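Geranyltranstransferase (IspA) (Helicobacter pylori, PDB 3LLW) probably catalyses the head-to-tail condensation of isoprenoid diphosphates into longer prenyl chains, as a magnesium-dependent prenyltransferase of the FPP/GGPP synthase family. Local coordinates at residues R17-L22 against F77-L81; K38-M43 against P109-Y115; L181-H185 against K252-L258. All coordinates share one frame; numbering follows the deposited sequence.

Interaction 1: residues R17-L22 against F77-L81; sequences RFESFL and FKIAL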
loop_
_atom_site.group_PDB
_atom_site.type_symbol
_atom_site.label_atom_id
_atom_site.label_comp_id
_atom_site.label_asym_id
_atom_site.label_seq_id
_atom_site.Cartn_x
_atom_site.Cartn_y
_atom_site.Cartn_z
ATOM N N ARG A 17 9.155 15.780 -19.723
ATOM C CA ARG A 17 8.351 16.594 -18.826
ATOM C C ARG A 17 7.871 15.804 -17.603
ATOM O O ARG A 17 7.656 16.391 -16.536
ATOM C CB ARG A 17 7.145 17.182 -19.561
ATOM C CG ARG A 17 7.442 18.365 -20.465
ATOM C CD ARG A 17 6.177 18.751 -21.228
ATOM N NE ARG A 17 6.325 20.017 -21.945
ATOM C CZ ARG A 17 5.346 20.658 -22.583
ATOM N NH1 ARG A 17 4.105 20.166 -22.610
ATOM N NH2 ARG A 17 5.613 21.803 -23.202
ATOM N N PHE A 18 7.681 14.490 -17.750
ATOM C CA PHE A 18 7.352 13.682 -16.584
ATOM C C PHE A 18 8.551 13.641 -15.642
ATOM O O PHE A 18 8.384 13.722 -14.422
ATOM C CB PHE A 18 6.917 12.251 -16.923
ATOM C CG PHE A 18 6.973 11.318 -15.727
ATOM C CD1 PHE A 18 5.989 11.377 -14.739
ATOM C CD2 PHE A 18 8.047 10.433 -15.558
ATOM C CE1 PHE A 18 6.047 10.552 -13.627
ATOM C CE2 PHE A 18 8.127 9.596 -14.432
ATOM C CZ PHE A 18 7.125 9.649 -13.470
ATOM N N GLU A 19 9.745 13.509 -16.212
ATOM C CA GLU A 19 10.969 13.403 -15.414
ATOM C C GLU A 19 11.198 14.661 -14.569
ATOM O O GLU A 19 11.686 14.584 -13.441
ATOM C CB GLU A 19 12.170 13.071 -16.311
ATOM C CG GLU A 19 13.563 13.099 -15.623
ATOM C CD GLU A 19 13.708 12.124 -14.441
ATOM O OE1 GLU A 19 13.685 10.892 -14.654
ATOM O OE2 GLU A 19 13.875 12.595 -13.296
ATOM N N SER A 20 10.802 15.813 -15.100
ATOM C CA SER A 20 10.983 17.073 -14.392
ATOM C C SER A 20 10.000 17.184 -13.223
ATOM O O SER A 20 10.378 17.588 -12.122
ATOM C CB SER A 20 10.830 18.247 -15.355
ATOM O OG SER A 20 11.443 19.397 -14.821
ATOM N N PHE A 21 8.747 16.808 -13.480
ATOM C CA PHE A 21 7.696 16.703 -12.466
ATOM C C PHE A 21 8.115 15.845 -11.257
ATOM O O PHE A 21 7.864 16.212 -10.112
ATOM C CB PHE A 21 6.436 16.138 -13.130
ATOM C CG PHE A 21 5.305 15.832 -12.189
ATOM C CD1 PHE A 21 4.298 16.773 -11.967
ATOM C CD2 PHE A 21 5.190 14.574 -11.587
ATOM C CE1 PHE A 21 3.217 16.487 -11.119
ATOM C CE2 PHE A 21 4.120 14.281 -10.738
ATOM C CZ PHE A 21 3.130 15.235 -10.503
ATOM N N LEU A 22 8.797 14.764 -11.511
ATOM C CA LEU A 22 9.220 13.885 -10.474
ATOM C C LEU A 22 10.345 14.509 -9.658
ATOM O O LEU A 22 10.392 14.385 -8.470
ATOM C CB LEU A 22 9.623 12.566 -11.098
ATOM C CG LEU A 22 10.287 11.481 -10.294
ATOM C CD1 LEU A 22 10.203 10.179 -10.978
ATOM C CD2 LEU A 22 11.690 11.807 -9.967
ATOM N N PHE A 77 0.653 12.539 -14.733
ATOM C CA PHE A 77 1.983 12.431 -14.165
ATOM C C PHE A 77 1.907 11.834 -12.751
ATOM O O PHE A 77 2.706 10.987 -12.415
ATOM C CB PHE A 77 2.678 13.791 -14.158
ATOM C CG PHE A 77 3.218 14.220 -15.499
ATOM C CD1 PHE A 77 3.204 13.364 -16.598
ATOM C CD2 PHE A 77 3.799 15.480 -15.644
ATOM C CE1 PHE A 77 3.715 13.766 -17.823
ATOM C CE2 PHE A 77 4.330 15.888 -16.866
ATOM C CZ PHE A 77 4.289 15.028 -17.957
ATOM N N LYS A 78 0.918 12.255 -11.963
ATOM C CA LYS A 78 0.642 11.670 -10.647
ATOM C C LYS A 78 0.488 10.148 -10.721
ATOM O O LYS A 78 1.176 9.421 -10.001
ATOM C CB LYS A 78 -0.622 12.280 -10.050
ATOM C CG LYS A 78 -0.423 13.619 -9.377
ATOM C CD LYS A 78 -1.780 14.187 -9.020
ATOM C CE LYS A 78 -1.700 15.625 -8.528
ATOM N NZ LYS A 78 -3.079 16.183 -8.320
ATOM N N ILE A 79 -0.393 9.688 -11.616
ATOM C CA ILE A 79 -0.572 8.269 -11.901
ATOM C C ILE A 79 0.705 7.550 -12.329
ATOM O O ILE A 79 1.022 6.466 -11.820
ATOM C CB ILE A 79 -1.640 8.067 -12.977
ATOM C CG1 ILE A 79 -2.982 8.639 -12.478
ATOM C CG2 ILE A 79 -1.712 6.597 -13.355
ATOM C CD1 ILE A 79 -4.063 8.768 -13.536
ATOM N N ALA A 80 1.438 8.157 -13.256
ATOM C CA ALA A 80 2.719 7.628 -13.701
ATOM C C ALA A 80 3.707 7.537 -12.528
ATOM O O ALA A 80 4.457 6.564 -12.422
ATOM C CB ALA A 80 3.289 8.507 -14.812
ATOM N N LEU A 81 3.673 8.545 -11.659
ATOM C CA LEU A 81 4.520 8.624 -10.464
ATOM C C LEU A 81 4.134 7.549 -9.437
ATOM O O LEU A 81 5.006 7.018 -8.733
ATOM C CB LEU A 81 4.456 10.026 -9.835
ATOM C CG LEU A 81 5.429 10.339 -8.680
ATOM C CD1 LEU A 81 6.840 9.908 -9.003
ATOM C CD2 LEU A 81 5.388 11.798 -8.269
#
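Phe77 pushes its ring against the backbone of helix 6-23 and is held there by Phe18 and Phe21. With CG anti to its carbonyl carbon (chi1 -77°), the ring lies under the turn that begins at Arg17: Phe77 CZ is 3.4 Å from Phe18 N, and Phe18 CA stands over the Phe77 face, 3.7 Å from the centroid. Flat and apolar, phenylalanine can press this close to a helix turn whose carbonyls at Arg17 and Phe18 accept from Phe21 N and Leu22 N. The Phe18 ring turns its edge toward the same Phe77 ring in a T-shaped pair, the planes 71° apart. Phe18 CE1 also packs on Ala80 CB at 3.6 Å, where a methyl leaves room for the ring.

The three phenylalanines form an aromatic cluster between two helices of the all-helical isoprenoid synthase fold. The segments 17-22 and 77-81 cross at -73°, so the contact spans little more than a turn on each side. Within it, Phe21 lays one face over the Phe77 stem, with Phe77 CB 3.6 Å from the ring centroid, and Phe21 CE2 lies 3.7 Å from Leu81 CD2. Leu22 and Leu81 meet more loosely through their CD1 methyls, 3.9 Å apart.

Around Phe18 the packing is closed by Pro53 and Leu57 of helix 51-63. The other margin is more open: only CB of the Arg17 side chain meets the Phe77 ring, and the extended chain leads away, while Lys78 lends the aliphatic CG to the neighbourhood of Phe21 CZ before its ammonium group pairs with Glu75.

Interaction 2: residues K38-M43 against P109-Y115; sequences KAFFEM and PTLHAKY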
loop_
_atom_site.group_PDB
_atom_site.type_symbol
_atom_site.label_atom_id
_atom_site.label_comp_id
_atom_site.label_asym_id
_atom_site.label_seq_id
_atom_site.Cartn_x
_atom_site.Cartn_y
_atom_site.Cartn_z
ATOM N N LYS A 38 13.714 13.945 3.712
ATOM C CA LYS A 38 14.629 13.852 2.568
ATOM C C LYS A 38 14.824 12.393 2.152
ATOM O O LYS A 38 14.890 12.088 0.959
ATOM C CB LYS A 38 15.983 14.561 2.802
ATOM C CG LYS A 38 16.630 14.355 4.174
ATOM C CD LYS A 38 16.832 15.677 4.944
ATOM C CE LYS A 38 15.518 16.407 5.282
ATOM N NZ LYS A 38 14.686 15.705 6.307
ATOM N N ALA A 39 14.875 11.502 3.144
ATOM C CA ALA A 39 15.013 10.066 2.917
ATOM C C ALA A 39 13.806 9.435 2.196
ATOM O O ALA A 39 13.958 8.407 1.540
ATOM C CB ALA A 39 15.244 9.373 4.216
ATOM N N PHE A 40 12.627 10.047 2.328
ATOM C CA PHE A 40 11.394 9.542 1.702
ATOM C C PHE A 40 11.484 9.367 0.184
ATOM O O PHE A 40 11.215 8.285 -0.319
ATOM C CB PHE A 40 10.184 10.426 2.062
ATOM C CG PHE A 40 8.891 9.985 1.423
ATOM C CD1 PHE A 40 8.357 8.715 1.684
ATOM C CD2 PHE A 40 8.201 10.837 0.564
ATOM C CE1 PHE A 40 7.164 8.311 1.102
ATOM C CE2 PHE A 40 6.998 10.443 -0.031
ATOM C CZ PHE A 40 6.475 9.185 0.235
ATOM N N PHE A 41 11.880 10.421 -0.531
ATOM C CA PHE A 41 11.860 10.411 -1.991
ATOM C C PHE A 41 13.234 10.181 -2.625
ATOM O O PHE A 41 13.348 10.020 -3.840
ATOM C CB PHE A 41 11.243 11.711 -2.501
ATOM C CG PHE A 41 10.277 11.521 -3.647
ATOM C CD1 PHE A 41 9.100 10.785 -3.476
ATOM C CD2 PHE A 41 10.532 12.100 -4.888
ATOM C CE1 PHE A 41 8.186 10.618 -4.536
ATOM C CE2 PHE A 41 9.635 11.945 -5.952
ATOM C CZ PHE A 41 8.458 11.201 -5.775
ATOM N N GLU A 42 14.266 10.157 -1.788
ATOM C CA GLU A 42 15.654 10.058 -2.212
ATOM C C GLU A 42 15.933 8.959 -3.248
ATOM O O GLU A 42 16.572 9.219 -4.269
ATOM C CB GLU A 42 16.547 9.855 -0.979
ATOM C CG GLU A 42 18.002 10.171 -1.218
ATOM C CD GLU A 42 18.838 10.129 0.056
ATOM O OE1 GLU A 42 18.327 10.520 1.129
ATOM O OE2 GLU A 42 20.015 9.718 -0.025
ATOM N N MET A 43 15.448 7.740 -2.989
ATOM C CA MET A 43 15.646 6.616 -3.912
ATOM C C MET A 43 14.768 6.722 -5.174
ATOM O O MET A 43 15.050 6.070 -6.186
ATOM C CB MET A 43 15.426 5.268 -3.211
ATOM C CG MET A 43 16.331 5.004 -2.015
ATOM S SD MET A 43 18.100 5.260 -2.309
ATOM C CE MET A 43 18.460 6.624 -1.265
ATOM N N PRO A 109 24.462 5.463 -2.254
ATOM C CA PRO A 109 24.140 4.651 -1.066
ATOM C C PRO A 109 22.652 4.299 -0.985
ATOM O O PRO A 109 21.794 5.132 -1.298
ATOM C CB PRO A 109 24.532 5.554 0.115
ATOM C CG PRO A 109 25.445 6.596 -0.456
ATOM C CD PRO A 109 25.018 6.782 -1.892
ATOM N N THR A 110 22.365 3.062 -0.594
ATOM C CA THR A 110 21.003 2.653 -0.280
ATOM C C THR A 110 20.619 3.158 1.117
ATOM O O THR A 110 21.495 3.540 1.910
ATOM C CB THR A 110 20.845 1.133 -0.352
ATOM O OG1 THR A 110 21.857 0.525 0.448
ATOM C CG2 THR A 110 20.978 0.648 -1.792
ATOM N N LEU A 111 19.318 3.149 1.418
ATOM C CA LEU A 111 18.820 3.712 2.672
ATOM C C LEU A 111 19.368 3.105 3.971
ATOM O O LEU A 111 19.571 3.828 4.947
ATOM C CB LEU A 111 17.294 3.731 2.693
ATOM C CG LEU A 111 16.619 4.618 1.652
ATOM C CD1 LEU A 111 15.123 4.321 1.579
ATOM C CD2 LEU A 111 16.849 6.084 1.974
ATOM N N HIS A 112 19.618 1.800 3.998
ATOM C CA HIS A 112 20.142 1.199 5.227
ATOM C C HIS A 112 21.632 1.453 5.415
ATOM O O HIS A 112 22.140 1.418 6.542
ATOM C CB HIS A 112 19.851 -0.297 5.290
ATOM C CG HIS A 112 20.400 -1.059 4.136
ATOM N ND1 HIS A 112 19.750 -1.121 2.920
ATOM C CD2 HIS A 112 21.544 -1.774 3.997
ATOM C CE1 HIS A 112 20.468 -1.845 2.080
ATOM N NE2 HIS A 112 21.560 -2.257 2.710
ATOM N N ALA A 113 22.329 1.693 4.309
ATOM C CA ALA A 113 23.734 2.053 4.372
ATOM C C ALA A 113 23.868 3.502 4.824
ATOM O O ALA A 113 24.648 3.803 5.739
ATOM C CB ALA A 113 24.414 1.836 3.021
ATOM N N LYS A 114 23.094 4.384 4.196
ATOM C CA LYS A 114 23.162 5.816 4.470
ATOM C C LYS A 114 22.572 6.179 5.827
ATOM O O LYS A 114 23.104 7.038 6.537
ATOM C CB LYS A 114 22.481 6.615 3.362
ATOM C CG LYS A 114 22.716 8.118 3.477
ATOM C CD LYS A 114 22.166 8.880 2.282
ATOM C CE LYS A 114 22.318 10.383 2.490
ATOM N NZ LYS A 114 22.177 11.146 1.228
ATOM N N TYR A 115 21.487 5.511 6.196
ATOM C CA TYR A 115 20.807 5.824 7.452
ATOM C C TYR A 115 20.851 4.635 8.402
ATOM O O TYR A 115 21.822 4.472 9.142
ATOM C CB TYR A 115 19.373 6.281 7.181
ATOM C CG TYR A 115 19.265 7.468 6.250
ATOM C CD1 TYR A 115 19.654 8.751 6.666
ATOM C CD2 TYR A 115 18.762 7.317 4.959
ATOM C CE1 TYR A 115 19.546 9.852 5.813
ATOM C CE2 TYR A 115 18.657 8.401 4.097
ATOM C CZ TYR A 115 19.035 9.666 4.531
ATOM O OH TYR A 115 18.920 10.734 3.669
#
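Glu42 spends both carboxylate oxygens on the short helix 111-114 and the residue that follows it. OE1 accepts from the Tyr115 hydroxyl at a short 2.6 Å (Tyr115 OH to Glu42 OE1), on its syn lone pair, with the oxygen lying at the edge of the tyrosine ring and the carboxylate turned 79° from the ring plane. OE2 takes the Lys114 ammonium in a salt bridge, NZ to OE2 2.9 Å, but the nitrogen arrives from above the carboxylate, 38° out of its plane. Glutamate suits the place because its extended chain, CG anti to the backbone N (chi1 -162°), spans the gap between the helices and offers two acceptors to two different donors. The lysine charge would be expected to stabilise the carboxylate as an anion.

Below this polar pair the contact is apolar. Ala39 is small enough to let the tyrosine ring come close, Ala39 CB to Tyr115 CE2 3.6 Å. Leu111 and Met43 slide past each other in opposite directions; the methionine chain bends at its second and third torsions and brings its methyl CE to 3.7 Å from Leu111 CD2. The flexible thioether lets the methyl lie against the branched leucine. Thr110 occupies the N-cap position of helix 111-114, yet its hydroxyl is bonded to Ala102 O instead of capping the helix. Its side chain is about 9 Å from those of Asp94 and Asp100, which bind magnesium in a structure of this protein, though none is bound to this chain.

Leu111 continues inward onto Ile92 of helix 73-94 and onto Ala120 and Ile123 of helix 117-137, and Met43 touches Thr88. The contact thus joins helix 36-45 to the end of strand 108-109, which pairs with strand 104-105, and to the short helix after it.

Interaction 3: residues L181-H185 against K252-L258; sequences LTFLH and KNSFVNL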
loop_
_atom_site.group_PDB
_atom_site.type_symbol
_atom_site.label_atom_id
_atom_site.label_comp_id
_atom_site.label_asym_id
_atom_site.label_seq_id
_atom_site.Cartn_x
_atom_site.Cartn_y
_atom_site.Cartn_z
ATOM N N LEU A 181 10.721 -20.922 -13.349
ATOM C CA LEU A 181 11.480 -19.712 -13.685
ATOM C C LEU A 181 10.677 -18.687 -14.498
ATOM O O LEU A 181 10.816 -17.480 -14.289
ATOM C CB LEU A 181 12.776 -20.062 -14.406
ATOM C CG LEU A 181 13.803 -18.942 -14.634
ATOM C CD1 LEU A 181 14.204 -18.180 -13.331
ATOM C CD2 LEU A 181 15.022 -19.504 -15.353
ATOM N N THR A 182 9.834 -19.169 -15.411
ATOM C CA THR A 182 8.937 -18.296 -16.171
ATOM C C THR A 182 7.883 -17.697 -15.237
ATOM O O THR A 182 7.514 -16.531 -15.367
ATOM C CB THR A 182 8.248 -19.060 -17.351
ATOM O OG1 THR A 182 9.231 -19.754 -18.127
ATOM C CG2 THR A 182 7.538 -18.109 -18.271
ATOM N N PHE A 183 7.414 -18.503 -14.289
ATOM C CA PHE A 183 6.454 -18.072 -13.285
ATOM C C PHE A 183 7.060 -17.016 -12.364
ATOM O O PHE A 183 6.421 -16.030 -12.043
ATOM C CB PHE A 183 6.008 -19.288 -12.468
ATOM C CG PHE A 183 4.917 -19.002 -11.482
ATOM C CD1 PHE A 183 5.216 -18.528 -10.198
ATOM C CD2 PHE A 183 3.594 -19.249 -11.811
ATOM C CE1 PHE A 183 4.205 -18.263 -9.275
ATOM C CE2 PHE A 183 2.574 -19.003 -10.884
ATOM C CZ PHE A 183 2.884 -18.502 -9.617
ATOM N N LEU A 184 8.286 -17.241 -11.910
ATOM C CA LEU A 184 8.922 -16.271 -11.047
ATOM C C LEU A 184 8.990 -14.930 -11.757
ATOM O O LEU A 184 8.554 -13.911 -11.206
ATOM C CB LEU A 184 10.283 -16.799 -10.551
ATOM C CG LEU A 184 11.563 -16.014 -10.262
ATOM C CD1 LEU A 184 11.378 -14.610 -9.768
ATOM C CD2 LEU A 184 12.353 -16.816 -9.226
ATOM N N HIS A 185 9.463 -14.926 -12.998
ATOM C CA HIS A 185 9.682 -13.666 -13.702
ATOM C C HIS A 185 8.411 -13.014 -14.238
ATOM O O HIS A 185 8.360 -11.784 -14.324
ATOM C CB HIS A 185 10.739 -13.824 -14.798
ATOM C CG HIS A 185 12.119 -14.015 -14.261
ATOM N ND1 HIS A 185 12.640 -13.222 -13.258
ATOM C CD2 HIS A 185 13.094 -14.894 -14.591
ATOM C CE1 HIS A 185 13.872 -13.615 -12.986
ATOM N NE2 HIS A 185 14.171 -14.628 -13.780
ATOM N N LYS A 252 22.249 -16.143 -9.725
ATOM C CA LYS A 252 20.854 -15.710 -9.609
ATOM C C LYS A 252 19.895 -16.701 -10.308
ATOM O O LYS A 252 20.344 -17.638 -10.975
ATOM C CB LYS A 252 20.729 -14.304 -10.215
ATOM C CG LYS A 252 19.592 -13.439 -9.666
ATOM C CD LYS A 252 19.577 -12.062 -10.326
ATOM C CE LYS A 252 18.314 -11.281 -9.968
ATOM N NZ LYS A 252 17.115 -11.746 -10.727
ATOM N N ASN A 253 18.585 -16.505 -10.128
ATOM C CA ASN A 253 17.554 -17.254 -10.857
ATOM C C ASN A 253 17.379 -16.654 -12.241
ATOM O O ASN A 253 16.530 -15.786 -12.444
ATOM C CB ASN A 253 16.200 -17.170 -10.159
ATOM C CG ASN A 253 16.169 -17.860 -8.822
ATOM O OD1 ASN A 253 15.813 -17.239 -7.823
ATOM N ND2 ASN A 253 16.494 -19.156 -8.792
ATOM N N SER A 254 18.178 -17.106 -13.194
ATOM C CA SER A 254 18.189 -16.462 -14.489
ATOM C C SER A 254 18.155 -17.453 -15.648
ATOM O O SER A 254 18.485 -18.625 -15.492
ATOM C CB SER A 254 19.383 -15.501 -14.582
ATOM O OG SER A 254 20.363 -15.941 -15.491
ATOM N N PHE A 255 17.745 -16.967 -16.814
ATOM C CA PHE A 255 17.669 -17.800 -18.006
ATOM C C PHE A 255 19.033 -18.171 -18.577
ATOM O O PHE A 255 19.155 -19.159 -19.285
ATOM C CB PHE A 255 16.809 -17.131 -19.065
ATOM C CG PHE A 255 15.349 -17.250 -18.799
ATOM C CD1 PHE A 255 14.666 -18.415 -19.127
ATOM C CD2 PHE A 255 14.657 -16.211 -18.205
ATOM C CE1 PHE A 255 13.312 -18.533 -18.865
ATOM C CE2 PHE A 255 13.295 -16.325 -17.952
ATOM C CZ PHE A 255 12.631 -17.486 -18.282
ATOM N N VAL A 256 20.057 -17.383 -18.263
ATOM C CA VAL A 256 21.422 -17.746 -18.625
ATOM C C VAL A 256 21.882 -18.995 -17.850
ATOM O O VAL A 256 22.595 -19.833 -18.390
ATOM C CB VAL A 256 22.405 -16.547 -18.479
ATOM C CG1 VAL A 256 23.835 -16.941 -18.882
ATOM C CG2 VAL A 256 21.914 -15.345 -19.326
ATOM N N ASN A 257 21.442 -19.140 -16.606
ATOM C CA ASN A 257 21.764 -20.336 -15.830
ATOM C C ASN A 257 20.991 -21.560 -16.287
ATOM O O ASN A 257 21.562 -22.645 -16.402
ATOM C CB ASN A 257 21.542 -20.107 -14.337
ATOM C CG ASN A 257 22.588 -19.204 -13.734
ATOM O OD1 ASN A 257 23.612 -18.933 -14.355
ATOM N ND2 ASN A 257 22.337 -18.730 -12.518
ATOM N N LEU A 258 19.696 -21.379 -16.543
ATOM C CA LEU A 258 18.858 -22.470 -17.014
ATOM C C LEU A 258 19.265 -22.908 -18.423
ATOM O O LEU A 258 19.454 -24.094 -18.666
ATOM C CB LEU A 258 17.380 -22.076 -16.976
ATOM C CG LEU A 258 16.372 -23.107 -17.503
ATOM C CD1 LEU A 258 16.192 -24.300 -16.584
ATOM C CD2 LEU A 258 15.054 -22.440 -17.718
#
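His185 donates from NE2 to the carbonyl oxygen of Asn253, NE2 to O 2.9 Å, in a somewhat bent bond (139° at the hydrogen) that leaves the carbonyl plane by 21°. Beside it, Leu181 fills the angle between loop and helix: CD1 lies 3.5 Å from Asn253 O, while CD2 sits over the centre of the Phe255 face, 4.0 Å from the centroid, and touches Leu258 CD2. A branched leucine can meet the loop backbone and the ring at once. CD2 of His185 approaches Phe255 CE2 at 3.7 Å, the two rings inclined at 38°.

Further out, the acceptor belongs to Asn253, the centre of an inverse gamma turn, whose amide ND2 is bonded to Phe171 O. Ser254 makes a weak N-cap bond to Val256 N, starting helix 255-259, and Asp231 of helix 209-236 accepts from Phe255 N.

The poorly ordered Lys252 side chain lies about 6 Å from that of Asp100, a magnesium-binding residue with no metal on this chain. The His185 geometry is consistent with a proton on NE2; a neutral carbonyl acceptor is compatible with an uncharged ring, whose state the structure does not reveal.

How the interactions relate
From the N terminus, helix 6-23 meets helix 73-94 in interaction 1, closing a loop of 54 residues. Helix 36-45 lies within that loop and pairs with 109-115 beyond it, closing 65 residues, so interactions 1 and 2 cross along the chain. They also touch in space: Phe41, from the segment 38-43, packs on Leu22 and Leu81, so that the two contacts join at Phe41. Interaction 3 opens only later and closes 66 residues, returning the chain after the unmodelled residues 238-250 to helix 178-204. Its centre is about 32 Å from that of interaction 1, across the middle of the chain, and about 29 Å from that of interaction 2.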